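UDP-4-amino-4,6-dideoxy-N-acetyl-beta-L-altrosamine transaminase (Helicobacter pylori, PDB 2FNU) catalyses pyridoxal-phosphate-dependent transfer of an amino group from glutamate to a UDP-linked 4-keto sugar, the second step of pseudaminic acid biosynthesis for flagellin modification. Local coordinates at residues B[52-62]-B[226-234]; B[310-321]-B[337-348]. One frame throughout, in Å; residues are numbered along the deposited sequence.

Interaction 1: residues B[52-62]-B[226-234]. With PMP (4'-deoxy-4'-aminopyridoxal-5'-phosphate), chain E; PMP (4'-deoxy-4'-aminopyridoxal-5'-phosphate), chain C.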
loop_
_atom_site.group_PDB
_atom_site.type_symbol
_atom_site.label_atom_id
_atom_site.label_comp_id
_atom_site.label_asym_id
_atom_site.label_seq_id
_atom_site.Cartn_x
_atom_site.Cartn_y
_atom_site.Cartn_z
ATOM N N VAL B 52 9.359 -6.789 -2.486
ATOM C CA VAL B 52 8.390 -6.021 -3.264
ATOM C C VAL B 52 7.283 -5.479 -2.363
ATOM O O VAL B 52 6.948 -6.080 -1.322
ATOM C CB VAL B 52 7.810 -6.817 -4.457
ATOM C CG1 VAL B 52 8.910 -7.146 -5.467
ATOM C CG2 VAL B 52 7.173 -8.115 -3.978
ATOM N N PHE B 53 6.749 -4.317 -2.756
ATOM C CA PHE B 53 5.834 -3.504 -1.929
ATOM C C PHE B 53 4.680 -3.028 -2.789
ATOM O O PHE B 53 4.770 -3.095 -4.030
ATOM C CB PHE B 53 6.560 -2.249 -1.420
ATOM C CG PHE B 53 7.601 -2.521 -0.377
ATOM C CD1 PHE B 53 7.314 -2.371 0.969
ATOM C CD2 PHE B 53 8.876 -2.941 -0.749
ATOM C CE1 PHE B 53 8.282 -2.634 1.937
ATOM C CE2 PHE B 53 9.843 -3.207 0.206
ATOM C CZ PHE B 53 9.552 -3.055 1.552
ATOM N N ASN B 54 3.621 -2.499 -2.157
ATOM C CA ASN B 54 2.462 -2.048 -2.922
ATOM C C ASN B 54 2.755 -0.831 -3.811
ATOM O O ASN B 54 2.023 -0.550 -4.747
ATOM C CB ASN B 54 1.278 -1.732 -1.994
ATOM C CG ASN B 54 1.469 -0.451 -1.231
ATOM O OD1 ASN B 54 0.924 0.623 -1.618
ATOM N ND2 ASN B 54 2.263 -0.513 -0.191
ATOM N N SER B 55 3.788 -0.078 -3.455
ATOM C CA SER B 55 4.202 1.098 -4.228
ATOM C C SER B 55 5.667 1.409 -3.898
ATOM O O SER B 55 6.169 0.979 -2.848
ATOM C CB SER B 55 3.354 2.327 -3.893
ATOM O OG SER B 55 3.587 2.738 -2.550
ATOM N N ALA B 56 6.343 2.196 -4.755
ATOM C CA ALA B 56 7.696 2.631 -4.382
ATOM C C ALA B 56 7.689 3.604 -3.203
ATOM O O ALA B 56 8.685 3.711 -2.490
ATOM C CB ALA B 56 8.456 3.236 -5.571
ATOM N N THR B 57 6.584 4.341 -3.029
ATOM C CA THR B 57 6.496 5.263 -1.889
ATOM C C THR B 57 6.502 4.465 -0.572
ATOM O O THR B 57 7.165 4.859 0.395
ATOM C CB THR B 57 5.260 6.153 -2.010
ATOM O OG1 THR B 57 5.324 6.828 -3.259
ATOM C CG2 THR B 57 5.235 7.203 -0.919
ATOM N N SER B 58 5.816 3.322 -0.555
ATOM C CA SER B 58 5.870 2.417 0.602
ATOM C C SER B 58 7.272 1.860 0.816
ATOM O O SER B 58 7.746 1.746 1.964
ATOM C CB SER B 58 4.859 1.276 0.470
ATOM O OG SER B 58 3.534 1.773 0.521
ATOM N N ALA B 59 7.919 1.486 -0.293
ATOM C CA ALA B 59 9.304 1.033 -0.264
ATOM C C ALA B 59 10.229 2.109 0.320
ATOM O O ALA B 59 11.081 1.810 1.180
ATOM C CB ALA B 59 9.742 0.637 -1.656
ATOM N N LEU B 60 10.052 3.362 -0.118
ATOM C CA LEU B 60 10.898 4.451 0.373
ATOM C C LEU B 60 10.708 4.648 1.877
ATOM O O LEU B 60 11.690 4.792 2.618
ATOM C CB LEU B 60 10.593 5.770 -0.370
ATOM C CG LEU B 60 11.145 5.912 -1.786
ATOM C CD1 LEU B 60 10.468 7.065 -2.518
ATOM C CD2 LEU B 60 12.645 6.121 -1.771
ATOM N N LEU B 61 9.452 4.655 2.337
ATOM C CA LEU B 61 9.209 4.834 3.767
ATOM C C LEU B 61 9.873 3.693 4.539
ATOM O O LEU B 61 10.522 3.905 5.567
ATOM C CB LEU B 61 7.717 4.816 4.084
ATOM C CG LEU B 61 7.376 4.874 5.581
ATOM C CD1 LEU B 61 7.761 6.248 6.146
ATOM C CD2 LEU B 61 5.892 4.596 5.817
ATOM N N THR B 62 9.699 2.474 4.046
ATOM C CA THR B 62 10.272 1.307 4.729
ATOM C C THR B 62 11.799 1.396 4.802
ATOM O O THR B 62 12.396 1.108 5.840
ATOM C CB THR B 62 9.834 0.022 4.014
ATOM O OG1 THR B 62 8.402 -0.040 4.067
ATOM C CG2 THR B 62 10.416 -1.229 4.697
ATOM N N GLY B 226 4.829 -2.991 12.207
ATOM C CA GLY B 226 4.908 -2.981 10.763
ATOM C C GLY B 226 3.539 -2.604 10.239
ATOM O O GLY B 226 2.596 -2.348 11.011
ATOM N N HIS B 227 3.460 -2.582 8.912
ATOM C CA HIS B 227 2.287 -2.112 8.179
ATOM C C HIS B 227 1.790 -3.246 7.292
ATOM O O HIS B 227 2.123 -4.406 7.518
ATOM C CB HIS B 227 2.690 -0.890 7.339
ATOM C CG HIS B 227 3.089 0.296 8.165
ATOM N ND1 HIS B 227 2.271 1.390 8.316
ATOM C CD2 HIS B 227 4.218 0.569 8.877
ATOM C CE1 HIS B 227 2.856 2.279 9.101
ATOM N NE2 HIS B 227 4.037 1.808 9.457
ATOM N N ASN B 228 0.942 -2.941 6.315
ATOM C CA ASN B 228 0.647 -3.927 5.267
ATOM C C ASN B 228 0.883 -3.225 3.943
ATOM O O ASN B 228 -0.027 -2.576 3.394
ATOM C CB ASN B 228 -0.798 -4.458 5.342
ATOM C CG ASN B 228 -1.136 -5.440 4.220
ATOM O OD1 ASN B 228 -2.239 -6.026 4.198
ATOM N ND2 ASN B 228 -0.226 -5.617 3.289
ATOM N N PHE B 229 2.142 -3.308 3.500
ATOM C CA PHE B 229 2.582 -2.765 2.215
ATOM C C PHE B 229 2.882 -3.909 1.240
ATOM O O PHE B 229 3.717 -3.777 0.351
ATOM C CB PHE B 229 3.848 -1.919 2.401
ATOM C CG PHE B 229 3.682 -0.728 3.317
ATOM C CD1 PHE B 229 2.466 -0.050 3.429
ATOM C CD2 PHE B 229 4.795 -0.228 3.988
ATOM C CE1 PHE B 229 2.349 1.076 4.259
ATOM C CE2 PHE B 229 4.685 0.892 4.819
ATOM C CZ PHE B 229 3.477 1.552 4.941
ATOM N N ARG B 230 2.208 -5.041 1.409
ATOM C CA ARG B 230 2.526 -6.213 0.587
ATOM C C ARG B 230 2.081 -6.016 -0.853
ATOM O O ARG B 230 1.094 -5.306 -1.137
ATOM C CB ARG B 230 1.858 -7.455 1.174
ATOM C CG ARG B 230 2.359 -7.805 2.582
ATOM C CD ARG B 230 1.831 -9.148 3.046
ATOM N NE ARG B 230 0.361 -9.182 3.113
ATOM C CZ ARG B 230 -0.364 -9.224 4.232
ATOM N NH1 ARG B 230 0.207 -9.244 5.442
ATOM N NH2 ARG B 230 -1.690 -9.292 4.142
ATOM N N LEU B 231 2.826 -6.647 -1.765
ATOM C CA LEU B 231 2.401 -6.789 -3.147
ATOM C C LEU B 231 1.690 -8.135 -3.268
ATOM O O LEU B 231 2.226 -9.164 -2.850
ATOM C CB LEU B 231 3.623 -6.761 -4.066
ATOM C CG LEU B 231 3.303 -6.592 -5.565
ATOM C CD1 LEU B 231 2.813 -5.160 -5.837
ATOM C CD2 LEU B 231 4.527 -6.882 -6.429
ATOM N N ASN B 232 0.483 -8.142 -3.832
ATOM C CA ASN B 232 -0.265 -9.402 -3.882
ATOM C C ASN B 232 0.183 -10.300 -5.042
ATOM O O ASN B 232 1.078 -9.930 -5.817
ATOM C CB ASN B 232 -1.769 -9.118 -3.922
ATOM C CG ASN B 232 -2.169 -8.276 -5.113
ATOM O OD1 ASN B 232 -2.612 -7.122 -4.979
ATOM N ND2 ASN B 232 -1.980 -8.829 -6.291
ATOM N N GLU B 233 -0.428 -11.486 -5.157
ATOM C CA GLU B 233 0.017 -12.467 -6.149
ATOM C C GLU B 233 -0.363 -12.080 -7.568
ATOM O O GLU B 233 0.328 -12.454 -8.518
ATOM C CB GLU B 233 -0.541 -13.856 -5.832
ATOM C CG GLU B 233 -0.010 -14.420 -4.547
ATOM C CD GLU B 233 1.414 -14.912 -4.699
ATOM O OE1 GLU B 233 2.339 -14.171 -4.318
ATOM O OE2 GLU B 233 1.604 -16.025 -5.233
ATOM N N ILE B 234 -1.470 -11.366 -7.723
ATOM C CA ILE B 234 -1.913 -10.951 -9.054
ATOM C C ILE B 234 -0.845 -10.013 -9.628
ATOM O O ILE B 234 -0.359 -10.209 -10.740
ATOM C CB ILE B 234 -3.268 -10.234 -8.992
ATOM C CG1 ILE B 234 -4.362 -11.173 -8.438
ATOM C CG2 ILE B 234 -3.667 -9.720 -10.376
ATOM C CD1 ILE B 234 -5.664 -10.428 -8.091
HETATM N N1 PMP E . 10.371 8.350 -6.764
HETATM C C2 PMP E . 10.357 8.776 -8.066
HETATM C C2A PMP E . 11.632 9.329 -8.660
HETATM C C3 PMP E . 9.172 8.677 -8.808
HETATM O O3 PMP E . 9.143 9.064 -10.117
HETATM C C4 PMP E . 7.993 8.165 -8.215
HETATM C C4A PMP E . 6.679 8.127 -8.963
HETATM N N4A PMP E . 6.536 9.229 -9.890
HETATM C C5 PMP E . 8.057 7.681 -6.904
HETATM C C6 PMP E . 9.272 7.732 -6.224
HETATM C C5A PMP E . 6.846 7.078 -6.214
HETATM O O4P PMP E . 6.665 5.783 -6.757
HETATM P P PMP E . 5.219 5.069 -6.661
HETATM O O1P PMP E . 4.348 5.755 -7.686
HETATM O O2P PMP E . 5.471 3.645 -7.057
HETATM O O3P PMP E . 4.702 5.182 -5.252
HETATM N N1 PMP C . -8.276 -5.134 11.347
HETATM C C2 PMP C . -8.703 -6.413 11.549
HETATM C C2A PMP C . -9.832 -6.607 12.533
HETATM C C3 PMP C . -8.259 -7.444 10.719
HETATM O O3 PMP C . -8.839 -8.683 10.800
HETATM C C4 PMP C . -7.198 -7.191 9.835
HETATM C C4A PMP C . -6.529 -8.292 9.042
HETATM N N4A PMP C . -6.708 -9.592 9.656
HETATM C C5 PMP C . -6.756 -5.881 9.670
HETATM C C6 PMP C . -7.290 -4.861 10.430
HETATM C C5A PMP C . -5.717 -5.516 8.617
HETATM O O4P PMP C . -6.341 -5.574 7.339
HETATM P P PMP C . -5.463 -5.760 6.001
HETATM O O1P PMP C . -5.050 -7.214 6.014
HETATM O O2P PMP C . -6.403 -5.440 4.861
HETATM O O3P PMP C . -4.254 -4.846 6.081
HETATM O O HOH W 1 4.964 -8.240 -0.759
#
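Phe229 carries most of the apolar contact, its ring lying against the first turns of helix 56-66. Over one face comes Ser58, whose CB stands 4.0 Å from the Phe229 ring centroid in a CH-pi contact; CB of His227 sits over the opposite face. A small serine lets the ring come close to the helix. The first torsion of Leu61 (chi1 175°) carries its branch out so that CD2 reaches Phe229 CZ at 4.0 Å, while Thr62 brings OG1 to the ring's edge. Thr62 OG1 also donates to Ser58 O (2.8 Å), so this polar atom is satisfied within the helix beside an aromatic edge. Farther along, Phe53 touches CB of Phe229 with the edge of its own ring, and Val52 CG2 packs on Leu231 CB at 3.8 Å.

Backbone atoms supply the polar joints. Asn54 N donates to Phe229 O at 2.8 Å, from well above the carbonyl plane and with a bent N-H...O angle of 133°; the same oxygen receives a CA-H...O contact from Phe53. One water accepts from Leu231 N and donates to Val52 O, bridging the two segments beside the direct bond.

At the start of helix 56-66, Ser55 OG caps the helix by accepting from Ser58 N, and the next residues bind the cofactor. Ala56 N gives a bond of 2.9 Å to PMP (chain E) O2P, and Thr57 uses both N and OG1 on O3P, with Thr57 OG1 at 2.7 Å. Asn228 and Arg230 face the second subunit, where Arg230 forms a salt bridge with Glu189 of that subunit and Asn228 lies beside PMP (chain C).

Three donors at a helix N-terminus would help stabilise the phosphate's negative charge, while Phe229 packs against that helix from the segment that reaches toward the partner site.

Interaction 2: residues B[310-321]-B[337-348]. With UD1 (uridine-diphosphate-N-acetylglucosamine), chain F.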
loop_
_atom_site.group_PDB
_atom_site.type_symbol
_atom_site.label_atom_id
_atom_site.label_comp_id
_atom_site.label_asym_id
_atom_site.label_seq_id
_atom_site.Cartn_x
_atom_site.Cartn_y
_atom_site.Cartn_z
ATOM N N ILE B 310 -0.090 15.651 -28.293
ATOM C CA ILE B 310 1.176 15.253 -27.655
ATOM C C ILE B 310 1.117 15.629 -26.180
ATOM O O ILE B 310 1.357 16.792 -25.824
ATOM C CB ILE B 310 2.378 15.946 -28.324
ATOM C CG1 ILE B 310 2.397 15.645 -29.832
ATOM C CG2 ILE B 310 3.703 15.492 -27.689
ATOM C CD1 ILE B 310 3.263 16.602 -30.592
ATOM N N LEU B 311 0.781 14.649 -25.337
ATOM C CA LEU B 311 0.432 14.939 -23.937
ATOM C C LEU B 311 1.676 14.982 -23.065
ATOM O O LEU B 311 1.832 14.214 -22.099
ATOM C CB LEU B 311 -0.626 13.969 -23.412
ATOM C CG LEU B 311 -1.862 13.820 -24.320
ATOM C CD1 LEU B 311 -2.866 12.809 -23.713
ATOM C CD2 LEU B 311 -2.538 15.162 -24.603
ATOM N N ALA B 312 2.543 15.934 -23.398
ATOM C CA ALA B 312 3.835 16.034 -22.752
ATOM C C ALA B 312 3.659 16.485 -21.313
ATOM O O ALA B 312 2.640 17.099 -20.967
ATOM C CB ALA B 312 4.733 17.008 -23.508
ATOM N N GLN B 313 4.668 16.198 -20.491
ATOM C CA GLN B 313 4.605 16.496 -19.064
ATOM C C GLN B 313 5.936 17.119 -18.644
ATOM O O GLN B 313 6.914 17.041 -19.384
ATOM C CB GLN B 313 4.315 15.187 -18.307
ATOM C CG GLN B 313 4.188 15.289 -16.797
ATOM C CD GLN B 313 3.162 16.311 -16.369
ATOM O OE1 GLN B 313 3.398 17.518 -16.448
ATOM N NE2 GLN B 313 2.011 15.829 -15.899
ATOM N N VAL B 314 5.975 17.749 -17.470
ATOM C CA VAL B 314 7.206 18.323 -16.954
ATOM C C VAL B 314 7.623 17.562 -15.694
ATOM O O VAL B 314 6.795 17.345 -14.788
ATOM C CB VAL B 314 7.032 19.814 -16.616
ATOM C CG1 VAL B 314 8.319 20.400 -15.978
ATOM C CG2 VAL B 314 6.650 20.612 -17.877
ATOM N N HIS B 315 8.895 17.152 -15.655
ATOM C CA HIS B 315 9.484 16.494 -14.476
ATOM C C HIS B 315 10.754 17.267 -14.082
ATOM O O HIS B 315 11.738 17.195 -14.808
ATOM C CB HIS B 315 9.848 15.044 -14.859
ATOM C CG HIS B 315 8.680 14.233 -15.335
ATOM N ND1 HIS B 315 8.346 14.102 -16.671
ATOM C CD2 HIS B 315 7.781 13.490 -14.651
ATOM C CE1 HIS B 315 7.282 13.329 -16.781
ATOM N NE2 HIS B 315 6.924 12.935 -15.572
ATOM N N TYR B 316 10.792 18.016 -12.972
ATOM C CA TYR B 316 9.774 18.145 -11.933
ATOM C C TYR B 316 9.836 19.559 -11.368
ATOM O O TYR B 316 10.893 20.205 -11.399
ATOM C CB TYR B 316 10.096 17.220 -10.748
ATOM C CG TYR B 316 9.987 15.750 -11.023
ATOM C CD1 TYR B 316 11.122 14.997 -11.320
ATOM C CD2 TYR B 316 8.747 15.104 -10.978
ATOM C CE1 TYR B 316 11.024 13.628 -11.560
ATOM C CE2 TYR B 316 8.631 13.722 -11.225
ATOM C CZ TYR B 316 9.779 13.010 -11.529
ATOM O OH TYR B 316 9.667 11.662 -11.768
ATOM N N LYS B 317 8.733 20.020 -10.793
ATOM C CA LYS B 317 8.761 21.216 -9.944
ATOM C C LYS B 317 9.762 21.001 -8.802
ATOM O O LYS B 317 9.720 19.977 -8.139
ATOM C CB LYS B 317 7.359 21.475 -9.388
ATOM C CG LYS B 317 7.201 22.630 -8.418
ATOM C CD LYS B 317 5.694 22.845 -8.216
ATOM C CE LYS B 317 5.351 23.929 -7.231
ATOM N NZ LYS B 317 3.860 24.140 -7.279
ATOM N N PRO B 318 10.688 21.950 -8.591
ATOM C CA PRO B 318 11.607 21.789 -7.461
ATOM C C PRO B 318 10.828 21.566 -6.175
ATOM O O PRO B 318 9.916 22.328 -5.870
ATOM C CB PRO B 318 12.372 23.120 -7.444
ATOM C CG PRO B 318 12.398 23.528 -8.943
ATOM C CD PRO B 318 11.001 23.152 -9.396
ATOM N N ILE B 319 11.178 20.525 -5.421
ATOM C CA ILE B 319 10.367 20.111 -4.275
ATOM C C ILE B 319 10.206 21.211 -3.226
ATOM O O ILE B 319 9.144 21.350 -2.605
ATOM C CB ILE B 319 10.924 18.805 -3.647
ATOM C CG1 ILE B 319 10.730 17.625 -4.615
ATOM C CG2 ILE B 319 10.287 18.510 -2.300
ATOM C CD1 ILE B 319 11.546 16.378 -4.241
ATOM N N TYR B 320 11.253 22.008 -3.054
ATOM C CA TYR B 320 11.219 23.073 -2.017
ATOM C C TYR B 320 10.213 24.188 -2.365
ATOM O O TYR B 320 9.947 25.043 -1.524
ATOM C CB TYR B 320 12.623 23.652 -1.780
ATOM C CG TYR B 320 13.261 24.224 -3.041
ATOM C CD1 TYR B 320 14.312 23.555 -3.681
ATOM C CD2 TYR B 320 12.794 25.411 -3.608
ATOM C CE1 TYR B 320 14.886 24.067 -4.850
ATOM C CE2 TYR B 320 13.363 25.928 -4.793
ATOM C CZ TYR B 320 14.418 25.246 -5.397
ATOM O OH TYR B 320 14.980 25.728 -6.558
ATOM N N GLN B 321 9.689 24.191 -3.594
ATOM C CA GLN B 321 8.662 25.157 -4.006
ATOM C C GLN B 321 7.269 24.831 -3.457
ATOM O O GLN B 321 6.384 25.709 -3.450
ATOM C CB GLN B 321 8.552 25.242 -5.542
ATOM C CG GLN B 321 9.676 25.950 -6.295
ATOM C CD GLN B 321 9.289 26.285 -7.765
ATOM O OE1 GLN B 321 8.106 26.219 -8.157
ATOM N NE2 GLN B 321 10.285 26.664 -8.570
ATOM N N ALA B 337 18.249 24.053 -10.328
ATOM C CA ALA B 337 16.942 23.367 -10.297
ATOM C C ALA B 337 15.868 24.187 -11.013
ATOM O O ALA B 337 15.053 23.658 -11.779
ATOM C CB ALA B 337 16.517 23.087 -8.857
ATOM N N GLU B 338 15.854 25.497 -10.739
ATOM C CA GLU B 338 14.886 26.401 -11.375
ATOM C C GLU B 338 15.041 26.409 -12.897
ATOM O O GLU B 338 14.044 26.290 -13.630
ATOM C CB GLU B 338 15.039 27.836 -10.841
ATOM C CG GLU B 338 14.825 27.975 -9.330
ATOM C CD GLU B 338 13.384 27.727 -8.897
ATOM O OE1 GLU B 338 12.460 28.265 -9.545
ATOM O OE2 GLU B 338 13.172 27.007 -7.896
ATOM N N ASP B 339 16.282 26.546 -13.364
ATOM C CA ASP B 339 16.545 26.561 -14.812
ATOM C C ASP B 339 16.148 25.231 -15.443
ATOM O O ASP B 339 15.534 25.221 -16.511
ATOM C CB ASP B 339 18.021 26.849 -15.140
ATOM C CG ASP B 339 18.444 28.292 -14.834
ATOM O OD1 ASP B 339 17.587 29.165 -14.584
ATOM O OD2 ASP B 339 19.665 28.523 -14.823
ATOM N N PHE B 340 16.485 24.113 -14.782
ATOM C CA PHE B 340 16.127 22.808 -15.332
ATOM C C PHE B 340 14.604 22.651 -15.444
ATOM O O PHE B 340 14.073 22.236 -16.478
ATOM C CB PHE B 340 16.707 21.678 -14.470
ATOM C CG PHE B 340 16.495 20.317 -15.067
ATOM C CD1 PHE B 340 17.415 19.788 -15.959
ATOM C CD2 PHE B 340 15.355 19.572 -14.747
ATOM C CE1 PHE B 340 17.188 18.519 -16.528
ATOM C CE2 PHE B 340 15.130 18.315 -15.302
ATOM C CZ PHE B 340 16.051 17.794 -16.195
ATOM N N TYR B 341 13.901 22.969 -14.363
ATOM C CA TYR B 341 12.433 22.894 -14.375
ATOM C C TYR B 341 11.827 23.766 -15.474
ATOM O O TYR B 341 10.918 23.341 -16.182
ATOM C CB TYR B 341 11.920 23.330 -13.010
ATOM C CG TYR B 341 10.430 23.514 -12.864
ATOM C CD1 TYR B 341 9.536 22.499 -13.193
ATOM C CD2 TYR B 341 9.920 24.695 -12.322
ATOM C CE1 TYR B 341 8.145 22.672 -13.016
ATOM C CE2 TYR B 341 8.540 24.876 -12.132
ATOM C CZ TYR B 341 7.670 23.869 -12.485
ATOM O OH TYR B 341 6.321 24.041 -12.274
ATOM N N HIS B 342 12.332 24.985 -15.625
ATOM C CA HIS B 342 11.782 25.872 -16.642
ATOM C C HIS B 342 12.025 25.308 -18.030
ATOM O O HIS B 342 11.169 25.410 -18.899
ATOM C CB HIS B 342 12.356 27.281 -16.504
ATOM C CG HIS B 342 11.971 27.940 -15.220
ATOM N ND1 HIS B 342 12.739 28.917 -14.626
ATOM C CD2 HIS B 342 10.900 27.759 -14.413
ATOM C CE1 HIS B 342 12.158 29.311 -13.507
ATOM N NE2 HIS B 342 11.043 28.624 -13.353
ATOM N N ALA B 343 13.171 24.661 -18.210
ATOM C CA ALA B 343 13.572 24.178 -19.540
ATOM C C ALA B 343 12.935 22.846 -19.942
ATOM O O ALA B 343 12.746 22.566 -21.133
ATOM C CB ALA B 343 15.091 24.061 -19.624
ATOM N N GLU B 344 12.603 22.003 -18.964
ATOM C CA GLU B 344 12.350 20.594 -19.296
ATOM C C GLU B 344 10.932 20.266 -19.766
ATOM O O GLU B 344 9.937 20.741 -19.206
ATOM C CB GLU B 344 12.687 19.709 -18.084
ATOM C CG GLU B 344 12.887 18.213 -18.418
ATOM C CD GLU B 344 11.594 17.387 -18.465
ATOM O OE1 GLU B 344 10.551 17.812 -17.899
ATOM O OE2 GLU B 344 11.647 16.280 -19.076
ATOM N N ILE B 345 10.869 19.407 -20.783
ATOM C CA ILE B 345 9.614 18.812 -21.260
ATOM C C ILE B 345 9.891 17.346 -21.519
ATOM O O ILE B 345 10.892 17.018 -22.162
ATOM C CB ILE B 345 9.111 19.454 -22.569
ATOM C CG1 ILE B 345 8.878 20.956 -22.363
ATOM C CG2 ILE B 345 7.826 18.774 -23.018
ATOM C CD1 ILE B 345 8.461 21.694 -23.657
ATOM N N SER B 346 9.019 16.474 -21.001
ATOM C CA SER B 346 9.113 15.037 -21.251
ATOM C C SER B 346 8.180 14.638 -22.373
ATOM O O SER B 346 6.974 14.842 -22.282
ATOM C CB SER B 346 8.758 14.247 -19.996
ATOM O OG SER B 346 9.687 14.584 -18.962
ATOM N N LEU B 347 8.753 14.063 -23.428
ATOM C CA LEU B 347 7.966 13.665 -24.599
ATOM C C LEU B 347 7.517 12.213 -24.541
ATOM O O LEU B 347 8.152 11.385 -23.866
ATOM C CB LEU B 347 8.794 13.878 -25.870
ATOM C CG LEU B 347 9.276 15.310 -26.127
ATOM C CD1 LEU B 347 10.092 15.325 -27.424
ATOM C CD2 LEU B 347 8.116 16.295 -26.244
ATOM N N PRO B 348 6.432 11.872 -25.261
ATOM C CA PRO B 348 6.001 10.474 -25.224
ATOM C C PRO B 348 7.119 9.471 -25.519
ATOM O O PRO B 348 7.843 9.587 -26.512
ATOM C CB PRO B 348 4.890 10.412 -26.282
ATOM C CG PRO B 348 4.322 11.829 -26.290
ATOM C CD PRO B 348 5.541 12.711 -26.090
HETATM C "C1'" UD1 F . 3.632 10.987 -10.713
HETATM C "C2'" UD1 F . 5.003 11.341 -11.315
HETATM C "C3'" UD1 F . 5.741 10.118 -11.849
HETATM C "C4'" UD1 F . 5.717 8.977 -10.822
HETATM C "C5'" UD1 F . 4.328 8.692 -10.220
HETATM C "C6'" UD1 F . 3.439 7.881 -11.166
HETATM C "C7'" UD1 F . 4.979 13.654 -12.176
HETATM C "C8'" UD1 F . 4.605 14.577 -13.304
HETATM N "N2'" UD1 F . 4.831 12.339 -12.371
HETATM O "O1'" UD1 F . 2.696 10.684 -11.749
HETATM O "O3'" UD1 F . 7.118 10.456 -12.135
HETATM O "O5'" UD1 F . 3.686 9.897 -9.772
HETATM O "O7'" UD1 F . 5.403 14.101 -11.137
HETATM N N1 UD1 F . -1.203 6.679 -17.323
HETATM C C2 UD1 F . -1.526 5.499 -18.023
HETATM N N3 UD1 F . -1.943 4.415 -17.351
HETATM C C4 UD1 F . -2.075 4.420 -16.016
HETATM C C5 UD1 F . -1.772 5.555 -15.265
HETATM C C6 UD1 F . -1.337 6.703 -15.915
HETATM O O2 UD1 F . -1.417 5.471 -19.274
HETATM O O4 UD1 F . -2.467 3.388 -15.440
HETATM C C1B UD1 F . -0.761 7.860 -18.090
HETATM C C2B UD1 F . -2.005 8.645 -18.483
HETATM O "O2'" UD1 F . -1.872 9.091 -19.835
HETATM C C3B UD1 F . -2.021 9.822 -17.532
HETATM C C4B UD1 F . -0.549 10.037 -17.246
HETATM O O4B UD1 F . 0.056 8.741 -17.307
HETATM O O3B UD1 F . -2.618 10.997 -18.093
HETATM C C5B UD1 F . -0.361 10.636 -15.867
HETATM O O5B UD1 F . 1.033 10.810 -15.656
HETATM P PA UD1 F . 1.526 11.829 -14.506
HETATM O O1A UD1 F . 3.035 11.687 -14.367
HETATM O O2A UD1 F . 0.924 13.193 -14.796
HETATM O O3A UD1 F . 0.757 11.122 -13.268
HETATM P PB UD1 F . 1.193 11.285 -11.719
HETATM O O1B UD1 F . 1.262 12.761 -11.356
HETATM O O2B UD1 F . 0.331 10.326 -10.912
HETATM O O HOH W 2 9.950 28.220 -10.851
HETATM O O HOH W 3 5.808 26.162 -10.619
#
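Tyr341 forms the apolar centre where the loop after strand 310-311 first makes an antiparallel bridge with strand 344-347 and then runs along helix 335-343, in what is probably the small domain of a fold-type I aminotransferase. Over one face of its ring lie Lys317 CA, 3.7 Å from the Tyr341 centroid, and Pro318 CD; both engage in CH-pi contacts, and the proline suits this role because its CD methylene, beside a backbone nitrogen, presents slightly polarised C-H groups to the ring. Val314 crosses the tyrosine at about a right angle, CG1 to CD1. Farther along, Ala312 is small enough for its CB to pack against Ile345 CG2 at 3.6 Å.

Gln313 and Ser346 are the antiparallel hydrogen-bonded pair, Ser346 N donating to Gln313 O at 2.7 Å. Next to it, His315 is held twice: its backbone N donates to Glu344 OE1 (2.9 Å), and ND1 reaches Ser346 OG in the ring plane. Ser346 OG in turn donates to Glu344 OE2, a hydrogen-bond chain that helps fix the imidazole beside the sugar's acetamido group. The peptide bond before Tyr316 is cis, and Tyr316 OH donates to UD1 O3' at 2.8 Å; Gln313 NE2 donates to the diphosphate.

At the outer edge, Glu338 OE2 receives two donors: Tyr320 OH at 2.6 Å on the anti lone pair, and Gln321 NE2 at 3.0 Å on the syn side.

In the fold
Interaction 1 and interaction 2 lie on opposite sides of the chain's centre, with centres 28 Å apart and nearest atoms about 10 Å apart, and the bound external aldimine spans the space between them. Residues 52-62 hold the phosphate end of PMP (chain E), whereas residues 310-321 hold the sugar nucleotide and also reach PMP O3 through Tyr316 OH. The join between the two ligands is N4A of PMP (chain E), 1.3 Å from C4' of UD1. Both contacts also touch the second subunit: segment 226-234 extends to the second subunit's active site, and Gln313 NE2 additionally bonds to Phe217 O of that subunit.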